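PDB 5GYQ: spike protein S1 from Bat coronavirus HKU9, which probably attaches the virion to host cells by binding a receptor, through the putative receptor-binding domain of which this chain consists. Local coordinates for residues Y61-N72 and V148-A159; S109-N117 and V136-Y147. One frame throughout, in Å; residues are numbered along the deposited sequence.

Contact 1. Residues Y61-N72 and V148-A159; sequences YGSVTLDVMRIN and VYGLAVITLKPA. With NAG (2-acetamido-2-deoxy-beta-D-glucopyranose), chain B.
Tyr61 lays its ring against Leu156 where the neighbouring inner strands 63-71 and 146-157 run antiparallel in the five-stranded core sheet of the receptor-binding domain. Leu156 CD2 sits 3.8 Å from the centroid of the Tyr61 ring, almost on the ring normal, a CH-pi contact. The Tyr61 hydroxyl is hydrogen-bonded to Leu56 O. Gly62 N donates to Lys157 O from above the carbonyl plane. A water bridges Ser63 OG to Thr155 O.

Val64 and Leu66 flank Ile154 on one face of the sheet. At Thr65 a regular ladder starts: Thr65, Asp67, Met69 and Ile71, all on the other face, each make a pair of backbone hydrogen bonds, with Thr155, Val153, Leu151 and Tyr149 in turn. Leu66 CD2 lies alongside Ile154 CG1 at 3.8 Å. The buried Asp67 carboxylate makes a salt bridge to Arg24 and a hydrogen bond with Tyr92 OH; a second water reaches its OD2 only weakly. Met69 SD rests 4.2 Å from Leu151 CD2. Arg70 CB meets Val148 CG1, while its guanidinium makes a salt bridge to Asp15 and a hydrogen bond to Pro16 O. With Ile71 CG1 anti to N (chi1 -172°), CG2 falls between N and the carbonyl carbon, and this branch packs on Leu151 CB at 3.7 Å. Asn72 caps the helix that follows and carries an N-linked glycan: its ND2 is bonded to C1 of the sugar at 1.4 Å.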
loop_
_atom_site.group_PDB
_atom_site.type_symbol
_atom_site.label_atom_id
_atom_site.label_comp_id
_atom_site.label_asym_id
_atom_site.label_seq_id
_atom_site.Cartn_x
_atom_site.Cartn_y
_atom_site.Cartn_z
ATOM N N TYR A 61 12.871 -12.679 1.901
ATOM C CA TYR A 61 11.701 -13.083 1.133
ATOM C C TYR A 61 12.039 -13.330 -0.332
ATOM O O TYR A 61 13.077 -12.884 -0.822
ATOM C CB TYR A 61 10.605 -12.020 1.244
ATOM C CG TYR A 61 10.179 -11.752 2.665
ATOM C CD1 TYR A 61 9.233 -12.556 3.287
ATOM C CD2 TYR A 61 10.729 -10.703 3.388
ATOM C CE1 TYR A 61 8.844 -12.319 4.586
ATOM C CE2 TYR A 61 10.345 -10.458 4.691
ATOM C CZ TYR A 61 9.402 -11.268 5.284
ATOM O OH TYR A 61 9.013 -11.032 6.583
ATOM N N GLY A 62 11.159 -14.049 -1.022
ATOM C CA GLY A 62 11.319 -14.292 -2.445
ATOM C C GLY A 62 11.166 -13.005 -3.232
ATOM O O GLY A 62 11.853 -12.787 -4.229
ATOM N N SER A 63 10.256 -12.155 -2.770
ATOM C CA SER A 63 10.033 -10.835 -3.349
ATOM C C SER A 63 9.157 -10.008 -2.421
ATOM O O SER A 63 8.394 -10.560 -1.618
ATOM C CB SER A 63 9.381 -10.939 -4.730
ATOM O OG SER A 63 7.996 -11.221 -4.611
ATOM N N VAL A 64 9.264 -8.687 -2.533
ATOM C CA VAL A 64 8.440 -7.797 -1.717
ATOM C C VAL A 64 7.786 -6.732 -2.588
ATOM O O VAL A 64 8.449 -6.098 -3.391
ATOM C CB VAL A 64 9.264 -7.113 -0.603
ATOM C CG1 VAL A 64 8.411 -6.105 0.155
ATOM C CG2 VAL A 64 9.837 -8.151 0.350
ATOM N N THR A 65 6.483 -6.539 -2.434
ATOM C CA THR A 65 5.782 -5.509 -3.192
ATOM C C THR A 65 5.212 -4.455 -2.254
ATOM O O THR A 65 4.599 -4.784 -1.244
ATOM C CB THR A 65 4.652 -6.108 -4.044
ATOM O OG1 THR A 65 5.189 -7.124 -4.900
ATOM C CG2 THR A 65 3.997 -5.032 -4.894
ATOM N N LEU A 66 5.427 -3.186 -2.587
ATOM C CA LEU A 66 4.906 -2.085 -1.783
ATOM C C LEU A 66 3.866 -1.282 -2.549
ATOM O O LEU A 66 4.184 -0.632 -3.542
ATOM C CB LEU A 66 6.039 -1.156 -1.341
ATOM C CG LEU A 66 7.241 -1.818 -0.669
ATOM C CD1 LEU A 66 8.338 -0.795 -0.406
ATOM C CD2 LEU A 66 6.824 -2.508 0.621
ATOM N N ASP A 67 2.622 -1.328 -2.088
ATOM C CA ASP A 67 1.573 -0.513 -2.689
ATOM C C ASP A 67 1.256 0.662 -1.782
ATOM O O ASP A 67 0.935 0.481 -0.617
ATOM C CB ASP A 67 0.320 -1.344 -2.948
ATOM C CG ASP A 67 0.590 -2.519 -3.861
ATOM O OD1 ASP A 67 1.516 -2.424 -4.691
ATOM O OD2 ASP A 67 -0.122 -3.537 -3.750
ATOM N N VAL A 68 1.344 1.870 -2.314
ATOM C CA VAL A 68 1.198 3.057 -1.484
ATOM C C VAL A 68 0.056 3.943 -1.964
ATOM O O VAL A 68 -0.100 4.194 -3.173
ATOM C CB VAL A 68 2.503 3.867 -1.452
ATOM C CG1 VAL A 68 2.347 5.102 -0.583
ATOM C CG2 VAL A 68 3.645 3.000 -0.933
ATOM N N MET A 69 -0.748 4.397 -1.005
ATOM C CA MET A 69 -1.862 5.295 -1.297
ATOM C C MET A 69 -2.338 5.965 -0.020
ATOM O O MET A 69 -1.782 5.730 1.046
ATOM C CB MET A 69 -3.015 4.530 -1.947
ATOM C CG MET A 69 -3.727 3.575 -0.995
ATOM S SD MET A 69 -4.173 2.010 -1.779
ATOM C CE MET A 69 -2.583 1.184 -1.802
ATOM N N ARG A 70 -3.368 6.795 -0.124
ATOM C CA ARG A 70 -3.997 7.361 1.058
ATOM C C ARG A 70 -5.376 6.741 1.244
ATOM O O ARG A 70 -5.963 6.225 0.292
ATOM C CB ARG A 70 -4.090 8.886 0.954
ATOM C CG ARG A 70 -4.883 9.412 -0.230
ATOM C CD ARG A 70 -4.813 10.931 -0.278
ATOM N NE ARG A 70 -3.429 11.397 -0.310
ATOM C CZ ARG A 70 -2.984 12.483 0.315
ATOM N NH1 ARG A 70 -3.815 13.229 1.031
ATOM N NH2 ARG A 70 -1.703 12.822 0.228
ATOM N N ILE A 71 -5.891 6.789 2.469
ATOM C CA ILE A 71 -7.120 6.071 2.799
ATOM C C ILE A 71 -7.748 6.664 4.059
ATOM O O ILE A 71 -7.035 7.003 4.998
ATOM C CB ILE A 71 -6.826 4.553 2.986
ATOM C CG1 ILE A 71 -8.108 3.736 3.138
ATOM C CG2 ILE A 71 -5.880 4.314 4.162
ATOM C CD1 ILE A 71 -7.857 2.229 3.147
ATOM N N ASN A 72 -9.071 6.820 4.092
ATOM C CA ASN A 72 -9.670 7.373 5.303
ATOM C C ASN A 72 -10.177 6.259 6.216
ATOM O O ASN A 72 -10.126 5.082 5.849
ATOM C CB ASN A 72 -10.767 8.409 4.966
ATOM C CG ASN A 72 -12.087 7.804 4.481
ATOM O OD1 ASN A 72 -12.270 6.590 4.402
ATOM N ND2 ASN A 72 -13.031 8.694 4.161
ATOM N N VAL A 148 -7.166 11.805 6.480
ATOM C CA VAL A 148 -6.586 10.716 5.710
ATOM C C VAL A 148 -5.322 10.128 6.338
ATOM O O VAL A 148 -4.505 10.840 6.925
ATOM C CB VAL A 148 -6.296 11.204 4.265
ATOM C CG1 VAL A 148 -4.917 10.792 3.793
ATOM C CG2 VAL A 148 -7.374 10.703 3.316
ATOM N N TYR A 149 -5.195 8.811 6.226
ATOM C CA TYR A 149 -3.995 8.100 6.631
ATOM C C TYR A 149 -3.197 7.661 5.415
ATOM O O TYR A 149 -3.753 7.460 4.334
ATOM C CB TYR A 149 -4.345 6.876 7.479
ATOM C CG TYR A 149 -5.145 7.196 8.715
ATOM C CD1 TYR A 149 -4.551 7.811 9.809
ATOM C CD2 TYR A 149 -6.494 6.879 8.792
ATOM C CE1 TYR A 149 -5.278 8.106 10.941
ATOM C CE2 TYR A 149 -7.230 7.170 9.923
ATOM C CZ TYR A 149 -6.616 7.783 10.995
ATOM O OH TYR A 149 -7.341 8.075 12.126
ATOM N N GLY A 150 -1.891 7.517 5.600
ATOM C CA GLY A 150 -1.057 6.875 4.606
ATOM C C GLY A 150 -1.232 5.374 4.726
ATOM O O GLY A 150 -1.476 4.857 5.816
ATOM N N LEU A 151 -1.121 4.672 3.606
ATOM C CA LEU A 151 -1.258 3.224 3.595
ATOM C C LEU A 151 -0.209 2.581 2.708
ATOM O O LEU A 151 -0.107 2.887 1.509
ATOM C CB LEU A 151 -2.650 2.803 3.119
ATOM C CG LEU A 151 -2.847 1.283 3.032
ATOM C CD1 LEU A 151 -2.841 0.662 4.418
ATOM C CD2 LEU A 151 -4.123 0.922 2.290
ATOM N N ALA A 152 0.568 1.695 3.322
ATOM C CA ALA A 152 1.513 0.853 2.615
ATOM C C ALA A 152 1.088 -0.602 2.757
ATOM O O ALA A 152 1.034 -1.142 3.862
ATOM C CB ALA A 152 2.926 1.056 3.149
ATOM N N VAL A 153 0.756 -1.218 1.631
ATOM C CA VAL A 153 0.422 -2.631 1.579
ATOM C C VAL A 153 1.664 -3.400 1.177
ATOM O O VAL A 153 2.160 -3.261 0.056
ATOM C CB VAL A 153 -0.712 -2.922 0.584
ATOM C CG1 VAL A 153 -1.048 -4.407 0.583
ATOM C CG2 VAL A 153 -1.939 -2.091 0.922
ATOM N N ILE A 154 2.177 -4.195 2.106
ATOM C CA ILE A 154 3.383 -4.964 1.865
ATOM C C ILE A 154 3.017 -6.403 1.529
ATOM O O ILE A 154 2.553 -7.142 2.386
ATOM C CB ILE A 154 4.321 -4.924 3.087
ATOM C CG1 ILE A 154 4.547 -3.475 3.527
ATOM C CG2 ILE A 154 5.645 -5.599 2.768
ATOM C CD1 ILE A 154 5.366 -3.330 4.791
ATOM N N THR A 155 3.204 -6.783 0.268
ATOM C CA THR A 155 2.965 -8.151 -0.179
ATOM C C THR A 155 4.261 -8.945 -0.158
ATOM O O THR A 155 5.264 -8.521 -0.724
ATOM C CB THR A 155 2.381 -8.199 -1.602
ATOM O OG1 THR A 155 1.188 -7.410 -1.662
ATOM C CG2 THR A 155 2.062 -9.634 -1.998
ATOM N N LEU A 156 4.234 -10.099 0.493
ATOM C CA LEU A 156 5.430 -10.913 0.644
ATOM C C LEU A 156 5.349 -12.186 -0.178
ATOM O O LEU A 156 4.276 -12.766 -0.335
ATOM C CB LEU A 156 5.641 -11.263 2.115
ATOM C CG LEU A 156 5.699 -10.072 3.070
ATOM C CD1 LEU A 156 5.645 -10.552 4.507
ATOM C CD2 LEU A 156 6.954 -9.253 2.816
ATOM N N LYS A 157 6.487 -12.617 -0.709
ATOM C CA LYS A 157 6.579 -13.947 -1.299
ATOM C C LYS A 157 7.642 -14.749 -0.558
ATOM O O LYS A 157 8.717 -14.229 -0.254
ATOM C CB LYS A 157 6.891 -13.872 -2.795
ATOM C CG LYS A 157 5.659 -14.040 -3.681
ATOM C CD LYS A 157 5.877 -13.477 -5.080
ATOM C CE LYS A 157 6.989 -14.202 -5.827
ATOM N NZ LYS A 157 6.520 -15.476 -6.446
ATOM N N PRO A 158 7.336 -16.016 -0.246
ATOM C CA PRO A 158 8.255 -16.857 0.527
ATOM C C PRO A 158 9.584 -17.075 -0.186
ATOM O O PRO A 158 9.629 -17.130 -1.417
ATOM C CB PRO A 158 7.488 -18.176 0.674
ATOM C CG PRO A 158 6.508 -18.177 -0.443
ATOM C CD PRO A 158 6.115 -16.745 -0.632
ATOM N N ALA A 159 10.656 -17.184 0.591
ATOM C CA ALA A 159 11.978 -17.438 0.040
ATOM C C ALA A 159 12.002 -18.791 -0.659
ATOM O O ALA A 159 11.463 -19.773 -0.148
ATOM C CB ALA A 159 13.030 -17.381 1.136
HETATM C C1 NAG B . -14.349 8.362 3.694
HETATM C C2 NAG B . -15.429 8.901 4.603
HETATM C C3 NAG B . -16.784 8.361 4.168
HETATM C C4 NAG B . -17.032 8.681 2.696
HETATM C C5 NAG B . -15.830 8.302 1.823
HETATM C C6 NAG B . -15.935 8.858 0.422
HETATM C C7 NAG B . -14.700 9.485 6.870
HETATM C C8 NAG B . -14.479 8.995 8.270
HETATM N N2 NAG B . -15.164 8.580 5.996
HETATM O O3 NAG B . -17.781 8.957 4.988
HETATM O O4 NAG B . -18.126 7.915 2.196
HETATM O O5 NAG B . -14.595 8.794 2.368
HETATM O O6 NAG B . -14.852 8.431 -0.393
HETATM O O7 NAG B . -14.470 10.644 6.539
HETATM O O HOH W 1 5.942 -9.870 -3.343
HETATM O O HOH W 2 1.743 -4.988 -2.222
#

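Contact 2. Residues S109-N117 and V136-Y147. With NAG (2-acetamido-2-deoxy-beta-D-glucopyranose), chain B.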
loop_
_atom_site.group_PDB
_atom_site.type_symbol
_atom_site.label_atom_id
_atom_site.label_comp_id
_atom_site.label_asym_id
_atom_site.label_seq_id
_atom_site.Cartn_x
_atom_site.Cartn_y
_atom_site.Cartn_z
ATOM N N SER A 109 -3.496 15.016 7.884
ATOM C CA SER A 109 -3.971 15.800 6.755
ATOM C C SER A 109 -5.413 15.472 6.389
ATOM O O SER A 109 -5.755 14.314 6.149
ATOM C CB SER A 109 -3.066 15.571 5.542
ATOM O OG SER A 109 -3.586 16.201 4.383
ATOM N N THR A 110 -6.257 16.499 6.364
ATOM C CA THR A 110 -7.591 16.376 5.790
ATOM C C THR A 110 -7.597 17.127 4.464
ATOM O O THR A 110 -7.399 18.341 4.426
ATOM C CB THR A 110 -8.691 16.924 6.720
ATOM O OG1 THR A 110 -9.056 18.245 6.310
ATOM C CG2 THR A 110 -8.219 16.941 8.165
ATOM N N ALA A 111 -7.819 16.397 3.378
ATOM C CA ALA A 111 -7.587 16.943 2.044
ATOM C C ALA A 111 -8.567 16.357 1.030
ATOM O O ALA A 111 -9.372 15.489 1.387
ATOM C CB ALA A 111 -6.142 16.671 1.621
ATOM N N PRO A 112 -8.526 16.850 -0.225
ATOM C CA PRO A 112 -9.241 16.147 -1.291
ATOM C C PRO A 112 -8.931 14.655 -1.292
ATOM O O PRO A 112 -7.769 14.254 -1.230
ATOM C CB PRO A 112 -8.718 16.824 -2.558
ATOM C CG PRO A 112 -8.479 18.229 -2.130
ATOM C CD PRO A 112 -8.035 18.166 -0.683
ATOM N N TYR A 113 -9.984 13.852 -1.344
ATOM C CA TYR A 113 -9.873 12.408 -1.250
ATOM C C TYR A 113 -10.501 11.812 -2.499
ATOM O O TYR A 113 -11.725 11.697 -2.594
ATOM C CB TYR A 113 -10.558 11.918 0.029
ATOM C CG TYR A 113 -10.408 10.446 0.351
ATOM C CD1 TYR A 113 -9.196 9.788 0.184
ATOM C CD2 TYR A 113 -11.478 9.727 0.866
ATOM C CE1 TYR A 113 -9.064 8.441 0.498
ATOM C CE2 TYR A 113 -11.356 8.390 1.185
ATOM C CZ TYR A 113 -10.150 7.750 0.997
ATOM O OH TYR A 113 -10.036 6.416 1.315
ATOM N N ALA A 114 -9.665 11.464 -3.472
ATOM C CA ALA A 114 -10.153 11.052 -4.785
ATOM C C ALA A 114 -10.402 9.552 -4.845
ATOM O O ALA A 114 -9.472 8.761 -4.998
ATOM C CB ALA A 114 -9.173 11.468 -5.869
ATOM N N VAL A 115 -11.670 9.172 -4.731
ATOM C CA VAL A 115 -12.058 7.771 -4.691
ATOM C C VAL A 115 -13.083 7.464 -5.775
ATOM O O VAL A 115 -14.147 8.075 -5.811
ATOM C CB VAL A 115 -12.641 7.392 -3.316
ATOM C CG1 VAL A 115 -13.060 5.928 -3.291
ATOM C CG2 VAL A 115 -11.635 7.678 -2.220
ATOM N N ALA A 116 -12.762 6.521 -6.656
ATOM C CA ALA A 116 -13.697 6.115 -7.701
ATOM C C ALA A 116 -14.879 5.386 -7.080
ATOM O O ALA A 116 -14.710 4.624 -6.128
ATOM C CB ALA A 116 -13.005 5.231 -8.728
ATOM N N ASN A 117 -16.075 5.627 -7.606
ATOM C CA ASN A 117 -17.265 4.978 -7.069
ATOM C C ASN A 117 -18.097 4.305 -8.160
ATOM O O ASN A 117 -19.289 4.064 -7.989
ATOM C CB ASN A 117 -18.115 5.984 -6.283
ATOM C CG ASN A 117 -18.888 6.931 -7.177
ATOM O OD1 ASN A 117 -18.414 7.336 -8.239
ATOM N ND2 ASN A 117 -20.095 7.285 -6.750
ATOM N N VAL A 136 -12.404 11.500 -11.672
ATOM C CA VAL A 136 -12.418 11.187 -10.239
ATOM C C VAL A 136 -11.601 12.220 -9.449
ATOM O O VAL A 136 -12.058 12.786 -8.435
ATOM C CB VAL A 136 -11.871 9.767 -9.965
ATOM C CG1 VAL A 136 -11.748 9.513 -8.472
ATOM C CG2 VAL A 136 -12.777 8.715 -10.609
ATOM N N ILE A 137 -10.393 12.473 -9.942
ATOM C CA ILE A 137 -9.507 13.457 -9.333
ATOM C C ILE A 137 -10.153 14.842 -9.333
ATOM O O ILE A 137 -10.082 15.564 -8.335
ATOM C CB ILE A 137 -8.146 13.499 -10.059
ATOM C CG1 ILE A 137 -7.403 12.176 -9.848
ATOM C CG2 ILE A 137 -7.306 14.664 -9.553
ATOM C CD1 ILE A 137 -6.126 12.057 -10.644
ATOM N N ASN A 138 -10.800 15.206 -10.439
ATOM C CA ASN A 138 -11.491 16.492 -10.511
ATOM C C ASN A 138 -12.681 16.564 -9.556
ATOM O O ASN A 138 -12.905 17.589 -8.911
ATOM C CB ASN A 138 -11.960 16.777 -11.938
ATOM C CG ASN A 138 -12.626 18.134 -12.070
ATOM O OD1 ASN A 138 -13.848 18.231 -12.194
ATOM N ND2 ASN A 138 -11.827 19.192 -12.019
ATOM N N ALA A 139 -13.443 15.478 -9.470
ATOM C CA ALA A 139 -14.613 15.422 -8.602
ATOM C C ALA A 139 -14.217 15.537 -7.136
ATOM O O ALA A 139 -14.990 16.045 -6.327
ATOM C CB ALA A 139 -15.394 14.139 -8.837
ATOM N N ALA A 140 -13.018 15.067 -6.797
ATOM C CA ALA A 140 -12.518 15.201 -5.425
ATOM C C ALA A 140 -12.530 16.654 -4.921
ATOM O O ALA A 140 -12.666 16.899 -3.721
ATOM C CB ALA A 140 -11.109 14.627 -5.321
ATOM N N HIS A 141 -12.388 17.610 -5.835
ATOM C CA HIS A 141 -12.368 19.030 -5.480
ATOM C C HIS A 141 -13.731 19.550 -5.033
ATOM O O HIS A 141 -13.817 20.562 -4.342
ATOM C CB HIS A 141 -11.879 19.870 -6.662
ATOM C CG HIS A 141 -10.461 19.594 -7.060
ATOM N ND1 HIS A 141 -9.514 19.137 -6.174
ATOM C CD2 HIS A 141 -9.836 19.718 -8.256
ATOM C CE1 HIS A 141 -8.359 18.986 -6.806
ATOM N NE2 HIS A 141 -8.529 19.331 -8.067
ATOM N N TYR A 142 -14.794 18.861 -5.436
ATOM C CA TYR A 142 -16.148 19.353 -5.220
ATOM C C TYR A 142 -16.948 18.400 -4.341
ATOM O O TYR A 142 -18.176 18.335 -4.417
ATOM C CB TYR A 142 -16.845 19.567 -6.564
ATOM C CG TYR A 142 -16.029 20.415 -7.514
ATOM C CD1 TYR A 142 -15.234 19.830 -8.491
ATOM C CD2 TYR A 142 -16.038 21.799 -7.418
ATOM C CE1 TYR A 142 -14.479 20.602 -9.354
ATOM C CE2 TYR A 142 -15.289 22.579 -8.276
ATOM C CZ TYR A 142 -14.512 21.978 -9.241
ATOM O OH TYR A 142 -13.764 22.758 -10.094
ATOM N N SER A 143 -16.228 17.660 -3.508
ATOM C CA SER A 143 -16.829 16.745 -2.550
ATOM C C SER A 143 -16.128 16.948 -1.208
ATOM O O SER A 143 -15.037 17.519 -1.175
ATOM C CB SER A 143 -16.705 15.298 -3.035
ATOM O OG SER A 143 -15.349 14.926 -3.179
ATOM N N PRO A 144 -16.753 16.506 -0.099
ATOM C CA PRO A 144 -16.137 16.696 1.221
ATOM C C PRO A 144 -14.698 16.204 1.278
ATOM O O PRO A 144 -14.390 15.138 0.744
ATOM C CB PRO A 144 -17.024 15.858 2.146
ATOM C CG PRO A 144 -18.342 15.827 1.479
ATOM C CD PRO A 144 -18.076 15.861 0.000
ATOM N N PHE A 145 -13.820 16.987 1.894
ATOM C CA PHE A 145 -12.459 16.531 2.117
ATOM C C PHE A 145 -12.506 15.433 3.168
ATOM O O PHE A 145 -13.469 15.342 3.932
ATOM C CB PHE A 145 -11.543 17.674 2.571
ATOM C CG PHE A 145 -11.269 18.706 1.506
ATOM C CD1 PHE A 145 -10.480 19.811 1.789
ATOM C CD2 PHE A 145 -11.800 18.577 0.230
ATOM C CE1 PHE A 145 -10.225 20.766 0.821
ATOM C CE2 PHE A 145 -11.549 19.529 -0.741
ATOM C CZ PHE A 145 -10.760 20.625 -0.446
ATOM N N SER A 146 -11.480 14.593 3.202
ATOM C CA SER A 146 -11.411 13.561 4.225
ATOM C C SER A 146 -10.125 13.669 5.018
ATOM O O SER A 146 -9.072 13.974 4.457
ATOM C CB SER A 146 -11.515 12.164 3.607
ATOM O OG SER A 146 -12.822 11.637 3.746
ATOM N N TYR A 147 -10.223 13.433 6.322
ATOM C CA TYR A 147 -9.039 13.192 7.129
ATOM C C TYR A 147 -8.473 11.856 6.681
ATOM O O TYR A 147 -9.209 10.882 6.523
ATOM C CB TYR A 147 -9.361 13.188 8.621
ATOM C CG TYR A 147 -8.201 12.740 9.478
ATOM C CD1 TYR A 147 -7.132 13.587 9.731
ATOM C CD2 TYR A 147 -8.173 11.467 10.028
ATOM C CE1 TYR A 147 -6.068 13.180 10.512
ATOM C CE2 TYR A 147 -7.117 11.053 10.810
ATOM C CZ TYR A 147 -6.067 11.911 11.049
ATOM O OH TYR A 147 -5.009 11.502 11.828
HETATM C C1 NAG B . -14.349 8.362 3.694
HETATM C C2 NAG B . -15.429 8.901 4.603
HETATM C C3 NAG B . -16.784 8.361 4.168
HETATM C C4 NAG B . -17.032 8.681 2.696
HETATM C C5 NAG B . -15.830 8.302 1.823
HETATM C C6 NAG B . -15.935 8.858 0.422
HETATM C C7 NAG B . -14.700 9.485 6.870
HETATM C C8 NAG B . -14.479 8.995 8.270
HETATM N N2 NAG B . -15.164 8.580 5.996
HETATM O O3 NAG B . -17.781 8.957 4.988
HETATM O O4 NAG B . -18.126 7.915 2.196
HETATM O O5 NAG B . -14.595 8.794 2.368
HETATM O O6 NAG B . -14.852 8.431 -0.393
HETATM O O7 NAG B . -14.470 10.644 6.539
HETATM O O HOH W 3 -12.729 15.127 -1.543
#
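Phe145 and Pro112 meet ring on ring, with the proline over one face of the phenyl. Pro112 CD stands 3.5 Å from the centroid of the Phe145 ring, only 6° off its normal, a CH-pi contact. Pro112 CG also lies over this face, 3.6 Å from Phe145 CE2. The Tyr113 ring has Val115 CG2 over one face. At its edge, in plane, is the ring oxygen O5 of the sugar carried by Asn72. Tyr113 CG points anti to the backbone N (chi1 -174°), and the ring runs past Ser146, whose CB touches Tyr113 CD2 at 3.7 Å. The Tyr113 hydroxyl is held by His75 and Asn72. The Tyr147 ring takes Thr110 CG2 at its edge, and the two side chains cross at about a right angle.

Two backbone hydrogen bonds join Ala111 and Ser146. Ala111 N approaches Ser146 O from above the carbonyl plane, and Ser146 N gives the return bond to Ala111 O. Beyond this pair the strand pairing ends. A water accepts from Tyr113 N and lies within bonding distance of Ala140 O and Pro144 O, with more acceptors near it than it has protons. Farther on, the 112-116 run packs against the end of helix 130-139. Ala114 CB meets Ala140 CB at 3.7 Å. Val136 spreads its two branches on this run, with CG1 3.6 Å from Ala116 N and CG2 against Ala116 CB.

Ser146 OG is hydrogen-bonded to Asn72 ND2. Tyr113, Val115 and Ser146 belong to the glycan pocket, at the base of the excursion between strands 100-111 and 146-157. In betacoronavirus receptor-binding domains, the external subdomain with the receptor-binding motif is inserted between these core strands.

How the contacts relate
From the N terminus, strand 63-71 comes first and ends at the glycosylated Asn72. The chain then runs through helices 73-81 and 86-90 and strand 100-111 to reach contact 2. It runs out through residues 118-135 and comes back along helix 130-139, so contact 2 closes a short loop. Strand 146-157 continues from there and pairs back on 63-71 in contact 1. The larger loop closed by contact 1 therefore encloses the smaller one. Strand 146-157 serves both, and the contact centres lie about 22 Å apart. Probable hydrogen bonds, Val148 N to Ser109 O and Asn72 N to Tyr113 OH, tie the glycan-bearing end of the sheet to the region of contact 2.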